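Beta-hexosaminidase Amuc_2018 (PDB 6JEB) hydrolyses terminal non-reducing N-acetylhexosamine residues of beta-N-acetylhexosaminides, releasing N-acetylglucosamine from N-glycans and chitobiose, as a zinc-binding family 20 glycoside hydrolase. Local coordinates at residues Leu95-Ala100 against Asn122-His127; Ile185-Met190 against Ile251-Gly256; Pro99-Ile104 against Leu128-Gly133. All coordinates share one frame; numbering follows the deposited sequence.

Contact 1 of 3, residues Leu95-Ala100 against Asn122-His127; sequences LMVDPA and NRLHLH
Met96 lays its side chain flat over the imidazole of His125: CG stands 3.3 Å from the ring centroid and only 11° off the normal, a CH-pi contact, and SD follows over the same ring at 3.9 Å from its centroid. With CG anti to the backbone N (chi1 -177°) the chain runs alongside the histidine, bringing SD to 3.8 Å from His127 CB, and the bend at chi3 turns CE to the same carbon. The His127 ring is touched near its plane by Asp98, OD1 lying 3.3 Å from CD2 with carboxylate and ring planes nearly perpendicular. The polar ends of these groups look further: Glu187 OE1 takes hydrogen bonds from both His125 NE2 and His127 ND1, and Asp98 OD2 forms a salt bridge with Arg101. On the other side of the sheet the branches of Val97 and Leu126 run side by side, CG2 to CD2 at 3.6 Å.

Behind the side chains, a parallel ladder pairs Leu95 with Leu124, Met96 with His125 and Val97 with Leu126. His125 N to Leu95 O is its straightest bond (173° at the hydrogen), and His127 N to Val97 O closes the ladder. Beyond it, Ala100 N reaches His127 O at 3.2 Å, tying the turn after one strand to the end of the other.

The two strands and helix 106-118 form a beta-alpha-beta unit. That helix covers Leu95, Val97 and Leu124 through Phe112, Met116 and Val113, helix 167-178 covers Leu126, and strands 392-399 and 183-187 continue the sheet beyond 92-97 and 123-127 respectively.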
ATOM      1  N   LEU A  95      -0.955   2.053   2.229  1.00 11.55           N
ATOM      2  CA  LEU A  95       0.443   2.110   1.830  1.00 11.28           C
ATOM      3  C   LEU A  95       0.897   0.695   1.505  1.00 11.55           C
ATOM      4  O   LEU A  95       0.419  -0.278   2.103  1.00 12.09           O
ATOM      5  CB  LEU A  95       1.344   2.657   2.957  1.00 11.68           C
ATOM      6  CG  LEU A  95       1.100   4.104   3.388  1.00 10.71           C
ATOM      7  CD1 LEU A  95       1.993   4.467   4.562  1.00 12.86           C
ATOM      8  CD2 LEU A  95       1.294   5.073   2.221  1.00 13.22           C
ATOM      9  N   MET A  96       1.809   0.578   0.543  1.00 11.56           N
ATOM     10  CA  MET A  96       2.420  -0.702   0.212  1.00 11.11           C
ATOM     11  C   MET A  96       3.903  -0.638   0.537  1.00 12.41           C
ATOM     12  O   MET A  96       4.588   0.312   0.139  1.00 12.71           O
ATOM     13  CB  MET A  96       2.251  -1.047  -1.269  1.00 11.83           C
ATOM     14  CG  MET A  96       2.815  -2.427  -1.637  1.00 11.85           C
ATOM     15  SD  MET A  96       3.351  -2.510  -3.351  1.00 12.85           S
ATOM     16  CE  MET A  96       4.960  -1.721  -3.180  1.00 13.77           C
ATOM     17  N   VAL A  97       4.394  -1.641   1.258  1.00 11.52           N
ATOM     18  CA  VAL A  97       5.826  -1.817   1.460  1.00 12.21           C
ATOM     19  C   VAL A  97       6.314  -2.948   0.568  1.00 10.71           C
ATOM     20  O   VAL A  97       5.540  -3.803   0.119  1.00 11.50           O
ATOM     21  CB  VAL A  97       6.210  -2.049   2.942  1.00 11.77           C
ATOM     22  CG1 VAL A  97       5.940  -0.796   3.758  1.00 14.35           C
ATOM     23  CG2 VAL A  97       5.477  -3.269   3.517  1.00 12.96           C
ATOM     24  N   ASP A  98       7.623  -2.948   0.310  1.00 11.00           N
ATOM     25  CA  ASP A  98       8.246  -3.813  -0.690  1.00 11.08           C
ATOM     26  C   ASP A  98       9.400  -4.583  -0.054  1.00 11.41           C
ATOM     27  O   ASP A  98      10.573  -4.371  -0.385  1.00 12.16           O
ATOM     28  CB  ASP A  98       8.718  -2.961  -1.870  1.00 11.68           C
ATOM     29  CG  ASP A  98       9.310  -3.776  -3.011  1.00 12.00           C
ATOM     30  OD1 ASP A  98       9.248  -5.030  -2.999  1.00 12.34           O
ATOM     31  OD2 ASP A  98       9.835  -3.127  -3.941  1.00 12.01           O
ATOM     32  N   PRO A  99       9.096  -5.509   0.860  1.00 11.13           N
ATOM     33  CA  PRO A  99      10.175  -6.327   1.432  1.00 10.99           C
ATOM     34  C   PRO A  99      10.787  -7.276   0.422  1.00 10.58           C
ATOM     35  O   PRO A  99      11.898  -7.763   0.659  1.00 11.48           O
ATOM     36  CB  PRO A  99       9.486  -7.081   2.576  1.00 10.72           C
ATOM     37  CG  PRO A  99       8.035  -7.165   2.126  1.00 11.18           C
ATOM     38  CD  PRO A  99       7.780  -5.840   1.440  1.00 10.73           C
ATOM     39  N   ALA A 100      10.107  -7.547  -0.704  1.00 11.22           N
ATOM     40  CA  ALA A 100      10.722  -8.359  -1.752  1.00 10.98           C
ATOM     41  C   ALA A 100      12.030  -7.741  -2.230  1.00 11.72           C
ATOM     42  O   ALA A 100      13.027  -8.450  -2.418  1.00 12.61           O
ATOM     43  CB  ALA A 100       9.760  -8.521  -2.930  1.00 11.56           C
ATOM     44  N   ASN A 122      -5.562   2.669   6.752  1.00 10.79           N
ATOM     45  CA  ASN A 122      -6.207   1.457   7.243  1.00 11.05           C
ATOM     46  C   ASN A 122      -5.865   0.213   6.431  1.00 10.51           C
ATOM     47  O   ASN A 122      -6.428  -0.855   6.701  1.00 12.51           O
ATOM     48  CB  ASN A 122      -7.731   1.628   7.371  1.00 11.74           C
ATOM     49  CG  ASN A 122      -8.409   1.884   6.041  1.00 12.71           C
ATOM     50  OD1 ASN A 122      -7.747   2.047   5.019  1.00 13.75           O
ATOM     51  ND2 ASN A 122      -9.735   1.922   6.050  1.00 14.16           N
ATOM     52  N   ARG A 123      -4.939   0.310   5.477  1.00 11.75           N
ATOM     53  CA  ARG A 123      -4.538  -0.842   4.675  1.00 11.67           C
ATOM     54  C   ARG A 123      -3.025  -0.864   4.552  1.00 11.48           C
ATOM     55  O   ARG A 123      -2.422   0.140   4.156  1.00 12.20           O
ATOM     56  CB  ARG A 123      -5.153  -0.788   3.272  1.00 11.94           C
ATOM     57  CG  ARG A 123      -6.686  -0.761   3.251  1.00 13.51           C
ATOM     58  CD  ARG A 123      -7.280  -2.106   3.663  1.00 15.30           C
ATOM     59  NE  ARG A 123      -8.740  -2.112   3.572  1.00 17.49           N
ATOM     60  CZ  ARG A 123      -9.560  -1.778   4.568  1.00 17.53           C
ATOM     61  NH1 ARG A 123      -9.071  -1.409   5.745  1.00 17.54           N
ATOM     62  NH2 ARG A 123     -10.873  -1.818   4.386  1.00 20.80           N
ATOM     63  N   LEU A 124      -2.416  -2.000   4.891  1.00 11.52           N
ATOM     64  CA  LEU A 124      -0.985  -2.229   4.700  1.00 11.80           C
ATOM     65  C   LEU A 124      -0.844  -3.387   3.728  1.00 10.71           C
ATOM     66  O   LEU A 124      -1.254  -4.514   4.033  1.00 12.55           O
ATOM     67  CB  LEU A 124      -0.262  -2.544   6.010  1.00 11.65           C
ATOM     68  CG  LEU A 124       1.223  -2.893   5.833  1.00 11.27           C
ATOM     69  CD1 LEU A 124       2.016  -1.688   5.332  1.00 12.35           C
ATOM     70  CD2 LEU A 124       1.828  -3.426   7.128  1.00 13.14           C
ATOM     71  N   HIS A 125      -0.288  -3.098   2.560  1.00 11.54           N
ATOM     72  CA  HIS A 125      -0.115  -4.066   1.487  1.00 11.05           C
ATOM     73  C   HIS A 125       1.352  -4.490   1.476  1.00 10.53           C
ATOM     74  O   HIS A 125       2.250  -3.639   1.488  1.00 11.41           O
ATOM     75  CB  HIS A 125      -0.577  -3.350   0.206  1.00 11.66           C
ATOM     76  CG  HIS A 125      -0.170  -3.969  -1.096  1.00 11.38           C
ATOM     77  ND1 HIS A 125      -0.329  -3.287  -2.285  1.00 12.05           N
ATOM     78  CD2 HIS A 125       0.394  -5.160  -1.416  1.00 12.25           C
ATOM     79  CE1 HIS A 125       0.124  -4.029  -3.281  1.00 13.21           C
ATOM     80  NE2 HIS A 125       0.568  -5.169  -2.781  1.00 12.46           N
ATOM     81  N   LEU A 126       1.591  -5.804   1.538  1.00 11.12           N
ATOM     82  CA  LEU A 126       2.944  -6.366   1.562  1.00 10.44           C
ATOM     83  C   LEU A 126       3.288  -6.922   0.183  1.00 10.91           C
ATOM     84  O   LEU A 126       2.730  -7.942  -0.239  1.00 11.47           O
ATOM     85  CB  LEU A 126       3.051  -7.492   2.591  1.00 11.90           C
ATOM     86  CG  LEU A 126       2.608  -7.185   4.018  1.00 12.49           C
ATOM     87  CD1 LEU A 126       2.725  -8.440   4.887  1.00 13.15           C
ATOM     88  CD2 LEU A 126       3.418  -6.028   4.597  1.00 13.78           C
ATOM     89  N   HIS A 127       4.236  -6.282  -0.498  1.00 10.71           N
ATOM     90  CA  HIS A 127       4.734  -6.799  -1.772  1.00 10.73           C
ATOM     91  C   HIS A 127       5.799  -7.830  -1.413  1.00 10.68           C
ATOM     92  O   HIS A 127       6.978  -7.512  -1.245  1.00 11.77           O
ATOM     93  CB  HIS A 127       5.291  -5.669  -2.630  1.00 10.25           C
ATOM     94  CG  HIS A 127       5.590  -6.077  -4.035  1.00 10.86           C
ATOM     95  ND1 HIS A 127       4.613  -6.188  -5.003  1.00 11.12           N
ATOM     96  CD2 HIS A 127       6.759  -6.404  -4.639  1.00 11.20           C
ATOM     97  CE1 HIS A 127       5.166  -6.571  -6.141  1.00 11.41           C
ATOM     98  NE2 HIS A 127       6.467  -6.708  -5.946  1.00 12.38           N
TER

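Contact 2 of 3, residues Ile185-Met190 against Ile251-Gly256; sequences IPEIDM and IVHLGG
One face of the His253 imidazole carries the Glu187 carboxylate, stacked at 24° between planes with OE1 4.1 Å above the ring, and the His125 ring stacks on the same side. At the ring edge, Gly255 N donates to ND1 at 3.0 Å, only 1° out of the plane, which would help to fix the ring's rotation. Glu187 has CG anti to its own amide nitrogen (chi1 -180°) and an extended chain, which keeps it side by side with the histidine; beyond its tie to His127, the carboxylate is hydrogen-bonded through OE2 to Trp307 NE1.

The Asp189 carboxylate meets Gly256 N at 3.1 Å through OD1, approached from above its plane. A CB on Gly255 would clash with that oxygen and with Glu187 OE2.

Backbone bonds flank the single bridge of Glu187 with His253: His253 N to Pro186 O and Ile188 N to His253 O, both 2.9 Å. At the two ends apolar groups close up, Ile185 CG2 on Ile251 CG2 at 4.0 Å and Met190 CE on Leu254 CD2 at 3.8 Å.

These strands are the third and fourth of the eight-stranded parallel barrel, and their bridge completes its ring, as in a TIM barrel. The C-terminal ends lead to the active site, with Asp189 beside catalytic His193 and substrate-binding Asp257.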
ATOM      1  N   ILE A 185      -2.749  -6.806   3.575  1.00 11.61           N
ATOM      2  CA  ILE A 185      -3.047  -7.367   2.259  1.00 12.75           C
ATOM      3  C   ILE A 185      -1.766  -7.967   1.690  1.00 12.84           C
ATOM      4  O   ILE A 185      -0.871  -7.213   1.280  1.00 12.52           O
ATOM      5  CB  ILE A 185      -3.537  -6.265   1.304  1.00 14.86           C
ATOM      6  CG1 ILE A 185      -4.622  -5.387   1.957  1.00 17.42           C
ATOM      7  CG2 ILE A 185      -3.982  -6.875  -0.024  1.00 15.84           C
ATOM      8  CD1 ILE A 185      -5.854  -6.145   2.399  1.00 18.76           C
ATOM      9  N   PRO A 186      -1.633  -9.289   1.623  1.00 11.49           N
ATOM     10  CA  PRO A 186      -0.433  -9.884   1.011  1.00 11.77           C
ATOM     11  C   PRO A 186      -0.531  -9.867  -0.510  1.00 12.11           C
ATOM     12  O   PRO A 186      -1.610 -10.047  -1.083  1.00 13.51           O
ATOM     13  CB  PRO A 186      -0.464 -11.328   1.525  1.00 12.42           C
ATOM     14  CG  PRO A 186      -1.980 -11.618   1.635  1.00 12.68           C
ATOM     15  CD  PRO A 186      -2.586 -10.306   2.120  1.00 11.83           C
ATOM     16  N   GLU A 187       0.611  -9.657  -1.172  1.00 11.38           N
ATOM     17  CA  GLU A 187       0.687  -9.756  -2.629  1.00 11.61           C
ATOM     18  C   GLU A 187       1.640 -10.874  -3.021  1.00 11.85           C
ATOM     19  O   GLU A 187       2.808 -10.879  -2.603  1.00 12.37           O
ATOM     20  CB  GLU A 187       1.131  -8.450  -3.299  1.00 11.37           C
ATOM     21  CG  GLU A 187       1.194  -8.567  -4.825  1.00 11.42           C
ATOM     22  CD  GLU A 187       1.754  -7.332  -5.500  1.00 12.82           C
ATOM     23  OE1 GLU A 187       1.913  -6.284  -4.826  1.00 13.19           O
ATOM     24  OE2 GLU A 187       2.040  -7.411  -6.713  1.00 13.35           O
ATOM     25  N   ILE A 188       1.133 -11.813  -3.810  1.00 11.46           N
ATOM     26  CA  ILE A 188       1.937 -12.827  -4.486  1.00 12.58           C
ATOM     27  C   ILE A 188       1.881 -12.460  -5.961  1.00 12.25           C
ATOM     28  O   ILE A 188       0.886 -12.739  -6.644  1.00 13.20           O
ATOM     29  CB  ILE A 188       1.404 -14.244  -4.243  1.00 12.55           C
ATOM     30  CG1 ILE A 188       1.129 -14.488  -2.751  1.00 14.28           C
ATOM     31  CG2 ILE A 188       2.369 -15.288  -4.819  1.00 15.58           C
ATOM     32  CD1 ILE A 188       2.351 -14.375  -1.849  1.00 16.35           C
ATOM     33  N   ASP A 189       2.925 -11.803  -6.461  1.00 12.08           N
ATOM     34  CA  ASP A 189       2.872 -11.258  -7.813  1.00 12.07           C
ATOM     35  C   ASP A 189       3.006 -12.392  -8.838  1.00 11.51           C
ATOM     36  O   ASP A 189       3.925 -13.217  -8.764  1.00 12.69           O
ATOM     37  CB  ASP A 189       3.969 -10.199  -7.976  1.00 13.37           C
ATOM     38  CG  ASP A 189       3.740  -9.272  -9.163  1.00 13.58           C
ATOM     39  OD1 ASP A 189       3.004  -9.652 -10.099  1.00 14.46           O
ATOM     40  OD2 ASP A 189       4.328  -8.157  -9.157  1.00 12.75           O
ATOM     41  N   MET A 190       2.063 -12.458  -9.775  1.00 12.24           N
ATOM     42  CA  MET A 190       2.060 -13.487 -10.806  1.00 11.95           C
ATOM     43  C   MET A 190       1.334 -12.934 -12.021  1.00 12.94           C
ATOM     44  O   MET A 190       0.505 -12.028 -11.888  1.00 14.73           O
ATOM     45  CB  MET A 190       1.344 -14.744 -10.301  1.00 12.79           C
ATOM     46  CG  MET A 190      -0.075 -14.480  -9.840  1.00 15.13           C
ATOM     47  SD  MET A 190      -0.839 -15.930  -9.097  1.00 19.70           S
ATOM     48  CE  MET A 190      -0.135 -15.888  -7.472  1.00 19.83           C
ATOM     49  N   ILE A 251      -8.088 -11.063   1.426  1.00 15.20           N
ATOM     50  CA  ILE A 251      -7.798 -10.440   0.143  1.00 15.29           C
ATOM     51  C   ILE A 251      -6.371 -10.801  -0.239  1.00 14.46           C
ATOM     52  O   ILE A 251      -5.440 -10.594   0.552  1.00 15.89           O
ATOM     53  CB  ILE A 251      -7.958  -8.916   0.242  1.00 16.08           C
ATOM     54  CG1 ILE A 251      -9.391  -8.555   0.653  1.00 18.64           C
ATOM     55  CG2 ILE A 251      -7.577  -8.260  -1.069  1.00 16.75           C
ATOM     56  CD1 ILE A 251      -9.606  -7.063   0.854  1.00 19.63           C
ATOM     57  N   VAL A 252      -6.189 -11.327  -1.447  1.00 14.26           N
ATOM     58  CA  VAL A 252      -4.868 -11.693  -1.953  1.00 13.91           C
ATOM     59  C   VAL A 252      -4.629 -10.900  -3.227  1.00 13.65           C
ATOM     60  O   VAL A 252      -5.322 -11.100  -4.236  1.00 15.00           O
ATOM     61  CB  VAL A 252      -4.732 -13.201  -2.202  1.00 14.75           C
ATOM     62  CG1 VAL A 252      -3.341 -13.520  -2.735  1.00 15.60           C
ATOM     63  CG2 VAL A 252      -4.995 -13.974  -0.917  1.00 16.14           C
ATOM     64  N   HIS A 253      -3.666  -9.986  -3.180  1.00 12.59           N
ATOM     65  CA  HIS A 253      -3.270  -9.228  -4.358  1.00 12.71           C
ATOM     66  C   HIS A 253      -2.421 -10.157  -5.220  1.00 12.38           C
ATOM     67  O   HIS A 253      -1.433 -10.723  -4.739  1.00 12.84           O
ATOM     68  CB  HIS A 253      -2.469  -8.016  -3.884  1.00 12.86           C
ATOM     69  CG  HIS A 253      -2.302  -6.930  -4.904  1.00 11.78           C
ATOM     70  ND1 HIS A 253      -1.839  -7.163  -6.183  1.00 13.44           N
ATOM     71  CD2 HIS A 253      -2.484  -5.590  -4.808  1.00 14.79           C
ATOM     72  CE1 HIS A 253      -1.754  -6.017  -6.834  1.00 13.71           C
ATOM     73  NE2 HIS A 253      -2.153  -5.047  -6.027  1.00 14.48           N
ATOM     74  N   LEU A 254      -2.840 -10.373  -6.466  1.00 12.78           N
ATOM     75  CA  LEU A 254      -2.141 -11.272  -7.376  1.00 12.99           C
ATOM     76  C   LEU A 254      -1.146 -10.550  -8.277  1.00 12.80           C
ATOM     77  O   LEU A 254      -0.507 -11.192  -9.120  1.00 14.35           O
ATOM     78  CB  LEU A 254      -3.153 -12.050  -8.225  1.00 13.92           C
ATOM     79  CG  LEU A 254      -4.128 -12.961  -7.474  1.00 15.69           C
ATOM     80  CD1 LEU A 254      -5.083 -13.601  -8.471  1.00 17.36           C
ATOM     81  CD2 LEU A 254      -3.368 -14.024  -6.664  1.00 16.11           C
ATOM     82  N   GLY A 255      -0.993  -9.239  -8.123  1.00 13.04           N
ATOM     83  CA  GLY A 255      -0.047  -8.516  -8.948  1.00 13.20           C
ATOM     84  C   GLY A 255      -0.498  -8.417 -10.391  1.00 13.64           C
ATOM     85  O   GLY A 255      -1.462  -7.711 -10.701  1.00 16.59           O
ATOM     86  N   GLY A 256       0.187  -9.115 -11.292  1.00 13.73           N
ATOM     87  CA  GLY A 256      -0.171  -9.075 -12.695  1.00 13.74           C
ATOM     88  C   GLY A 256       0.480  -7.963 -13.482  1.00 14.22           C
ATOM     89  O   GLY A 256       0.168  -7.802 -14.667  1.00 16.80           O
TER

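Contact 3 of 3, residues Pro99-Ile104 against Leu128-Gly133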
ATOM      1  N   PRO A  99       9.096  -5.509   0.860  1.00 11.13           N
ATOM      2  CA  PRO A  99      10.175  -6.327   1.432  1.00 10.99           C
ATOM      3  C   PRO A  99      10.787  -7.276   0.422  1.00 10.58           C
ATOM      4  O   PRO A  99      11.898  -7.763   0.659  1.00 11.48           O
ATOM      5  CB  PRO A  99       9.486  -7.081   2.576  1.00 10.72           C
ATOM      6  CG  PRO A  99       8.035  -7.165   2.126  1.00 11.18           C
ATOM      7  CD  PRO A  99       7.780  -5.840   1.440  1.00 10.73           C
ATOM      8  N   ALA A 100      10.107  -7.547  -0.704  1.00 11.22           N
ATOM      9  CA  ALA A 100      10.722  -8.359  -1.752  1.00 10.98           C
ATOM     10  C   ALA A 100      12.030  -7.741  -2.230  1.00 11.72           C
ATOM     11  O   ALA A 100      13.027  -8.450  -2.418  1.00 12.61           O
ATOM     12  CB  ALA A 100       9.760  -8.521  -2.930  1.00 11.56           C
ATOM     13  N   ARG A 101      12.044  -6.422  -2.446  1.00 11.74           N
ATOM     14  CA  ARG A 101      13.259  -5.774  -2.933  1.00 11.97           C
ATOM     15  C   ARG A 101      14.287  -5.578  -1.826  1.00 11.29           C
ATOM     16  O   ARG A 101      15.481  -5.816  -2.037  1.00 13.97           O
ATOM     17  CB  ARG A 101      12.917  -4.437  -3.596  1.00 11.72           C
ATOM     18  CG  ARG A 101      12.602  -4.555  -5.091  1.00 12.10           C
ATOM     19  CD  ARG A 101      11.499  -5.588  -5.386  1.00 12.51           C
ATOM     20  NE  ARG A 101      11.195  -5.592  -6.812  1.00 13.10           N
ATOM     21  CZ  ARG A 101      10.377  -4.721  -7.399  1.00 12.83           C
ATOM     22  NH1 ARG A 101       9.753  -3.793  -6.674  1.00 13.46           N
ATOM     23  NH2 ARG A 101      10.181  -4.773  -8.708  1.00 13.19           N
ATOM     24  N   HIS A 102      13.853  -5.136  -0.646  1.00 11.76           N
ATOM     25  CA  HIS A 102      14.738  -5.066   0.513  1.00 12.57           C
ATOM     26  C   HIS A 102      13.933  -5.474   1.729  1.00 13.48           C
ATOM     27  O   HIS A 102      12.910  -4.852   2.035  1.00 13.01           O
ATOM     28  CB  HIS A 102      15.340  -3.670   0.711  1.00 13.08           C
ATOM     29  CG  HIS A 102      16.543  -3.412  -0.140  1.00 13.11           C
ATOM     30  ND1 HIS A 102      16.479  -2.704  -1.320  1.00 14.13           N
ATOM     31  CD2 HIS A 102      17.838  -3.786   0.006  1.00 14.12           C
ATOM     32  CE1 HIS A 102      17.685  -2.648  -1.863  1.00 14.66           C
ATOM     33  NE2 HIS A 102      18.527  -3.301  -1.082  1.00 14.17           N
ATOM     34  N   PHE A 103      14.398  -6.522   2.405  1.00 12.32           N
ATOM     35  CA  PHE A 103      13.688  -7.076   3.543  1.00 13.02           C
ATOM     36  C   PHE A 103      13.521  -6.015   4.625  1.00 13.37           C
ATOM     37  O   PHE A 103      14.439  -5.233   4.894  1.00 15.89           O
ATOM     38  CB  PHE A 103      14.508  -8.245   4.088  1.00 13.49           C
ATOM     39  CG  PHE A 103      13.842  -8.985   5.202  1.00 14.28           C
ATOM     40  CD1 PHE A 103      12.687  -9.727   4.972  1.00 14.90           C
ATOM     41  CD2 PHE A 103      14.364  -8.938   6.484  1.00 16.17           C
ATOM     42  CE1 PHE A 103      12.071 -10.409   6.005  1.00 14.96           C
ATOM     43  CE2 PHE A 103      13.757  -9.619   7.520  1.00 16.79           C
ATOM     44  CZ  PHE A 103      12.612 -10.359   7.278  1.00 16.27           C
ATOM     45  N   ILE A 104      12.345  -5.990   5.248  1.00 12.92           N
ATOM     46  CA  ILE A 104      12.058  -5.058   6.332  1.00 12.73           C
ATOM     47  C   ILE A 104      11.931  -5.871   7.617  1.00 12.95           C
ATOM     48  O   ILE A 104      10.959  -6.626   7.775  1.00 14.44           O
ATOM     49  CB  ILE A 104      10.782  -4.242   6.084  1.00 13.16           C
ATOM     50  CG1 ILE A 104      10.781  -3.619   4.678  1.00 13.99           C
ATOM     51  CG2 ILE A 104      10.630  -3.176   7.171  1.00 13.71           C
ATOM     52  CD1 ILE A 104       9.413  -3.049   4.274  1.00 14.56           C
ATOM     53  N   LEU A 128       5.361  -9.079  -1.243  1.00 10.41           N
ATOM     54  CA  LEU A 128       6.193 -10.114  -0.636  1.00  9.80           C
ATOM     55  C   LEU A 128       7.122 -10.805  -1.625  1.00 11.25           C
ATOM     56  O   LEU A 128       8.074 -11.472  -1.191  1.00 11.85           O
ATOM     57  CB  LEU A 128       5.303 -11.175   0.018  1.00 11.26           C
ATOM     58  CG  LEU A 128       4.559 -10.730   1.283  1.00 11.09           C
ATOM     59  CD1 LEU A 128       3.395 -11.673   1.586  1.00 13.47           C
ATOM     60  CD2 LEU A 128       5.502 -10.666   2.481  1.00 13.86           C
ATOM     61  N   THR A 129       6.842 -10.710  -2.928  1.00 10.45           N
ATOM     62  CA  THR A 129       7.544 -11.499  -3.933  1.00 11.30           C
ATOM     63  C   THR A 129       7.869 -10.635  -5.141  1.00 11.01           C
ATOM     64  O   THR A 129       7.055  -9.811  -5.567  1.00 12.80           O
ATOM     65  CB  THR A 129       6.712 -12.722  -4.384  1.00 12.04           C
ATOM     66  OG1 THR A 129       5.618 -12.294  -5.200  1.00 14.03           O
ATOM     67  CG2 THR A 129       6.157 -13.494  -3.189  1.00 12.29           C
ATOM     68  N   ASP A 130       9.059 -10.831  -5.702  1.00 10.89           N
ATOM     69  CA  ASP A 130       9.417 -10.150  -6.940  1.00 10.67           C
ATOM     70  C   ASP A 130      10.638 -10.834  -7.550  1.00 11.10           C
ATOM     71  O   ASP A 130      10.943 -11.990  -7.229  1.00 12.51           O
ATOM     72  CB  ASP A 130       9.614  -8.641  -6.707  1.00 11.26           C
ATOM     73  CG  ASP A 130       9.251  -7.825  -7.936  1.00 12.72           C
ATOM     74  OD1 ASP A 130      10.036  -7.845  -8.912  1.00 12.82           O
ATOM     75  OD2 ASP A 130       8.161  -7.198  -7.947  1.00 13.02           O
ATOM     76  N   ASN A 131      11.343 -10.111  -8.426  1.00 11.57           N
ATOM     77  CA  ASN A 131      12.502 -10.682  -9.103  1.00 11.59           C
ATOM     78  C   ASN A 131      13.693 -10.803  -8.167  1.00 12.44           C
ATOM     79  O   ASN A 131      14.538 -11.688  -8.363  1.00 12.52           O
ATOM     80  CB  ASN A 131      12.894  -9.788 -10.274  1.00 12.15           C
ATOM     81  CG  ASN A 131      11.851  -9.773 -11.366  1.00 12.68           C
ATOM     82  OD1 ASN A 131      11.302 -10.817 -11.734  1.00 12.95           O
ATOM     83  ND2 ASN A 131      11.579  -8.588 -11.904  1.00 13.37           N
ATOM     84  N   GLN A 132      13.775  -9.918  -7.165  1.00 11.85           N
ATOM     85  CA  GLN A 132      14.947  -9.739  -6.317  1.00 11.87           C
ATOM     86  C   GLN A 132      14.844 -10.484  -4.994  1.00 12.19           C
ATOM     87  O   GLN A 132      15.790 -10.443  -4.197  1.00 12.69           O
ATOM     88  CB  GLN A 132      15.177  -8.239  -6.044  1.00 12.94           C
ATOM     89  CG  GLN A 132      15.515  -7.406  -7.278  1.00 13.77           C
ATOM     90  CD  GLN A 132      14.300  -7.041  -8.129  1.00 12.86           C
ATOM     91  OE1 GLN A 132      13.157  -7.272  -7.740  1.00 13.34           O
ATOM     92  NE2 GLN A 132      14.554  -6.477  -9.311  1.00 14.50           N
ATOM     93  N   GLY A 133      13.728 -11.157  -4.738  1.00 10.96           N
ATOM     94  CA  GLY A 133      13.552 -11.851  -3.481  1.00 11.09           C
ATOM     95  C   GLY A 133      12.136 -12.341  -3.276  1.00 10.60           C
ATOM     96  O   GLY A 133      11.193 -11.858  -3.917  1.00 12.91           O
TER
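Arg101 spreads its guanidinium over the carboxylate of Asp130, the planes 36° apart, with OD2 3.2 Å above the guanidinium plane and offset toward its rim. NH2 makes the salt bridge to Asp130 OD1 at 3.1 Å. At the guanidinium edge NE donates to Gln132 OE1 at 2.7 Å, so one partner lies over a face and the other near the plane. A bend at chi2 (54°) brings the arginine's end back to the 128-133 loop.

The close-packed part also includes Ala100, whose CB sits against the peptide backbone at 3.6 Å from Thr129 C and 3.8 Å from Asp130 CB. Packing is looser at Pro99, where CG comes no nearer than 4.3 Å to Leu128 CD2; no solvent-facing side is evident, since all the touching residues are buried.

A leucine in place of Arg101 would probably leave Gln132 OE1 without its donor and both Asp130 and Asp98 without this positive partner.

Asn131 N further holds Asp130 OD1 at 2.7 Å, and His193 and His127 bind OD1 and OD2 respectively. Arg101, itself paired with Asp98, links by direct contact a substrate-binding residue to Asp130, a member of the charge relay with His193, which is consistent with a pre-organised carboxylate.

All three contacts fall within the catalytic barrel domain. Along the chain, contacts 1 and 3 start from the same stretch, sharing Pro99 and Ala100, and both close before contact 2 opens. Contact 1 joins strands 92-97 and 123-127, and contact 3 joins the loops that follow those strands, about 11 Å away between centres. Contact 2, its centre about 11 Å from that of contact 1 and about 13 Å from that of contact 3, joins strands 183-187 and 251-253; strand 183-187 is the next neighbour of 123-127. Thr129 OG1 probably hydrogen-bonds Asp189 N, linking contacts 3 and 2 directly. The C-terminal ends of these strands and the loops after them thus come together near the bound acetamide, where substrate-binding and charge-relay residues lie.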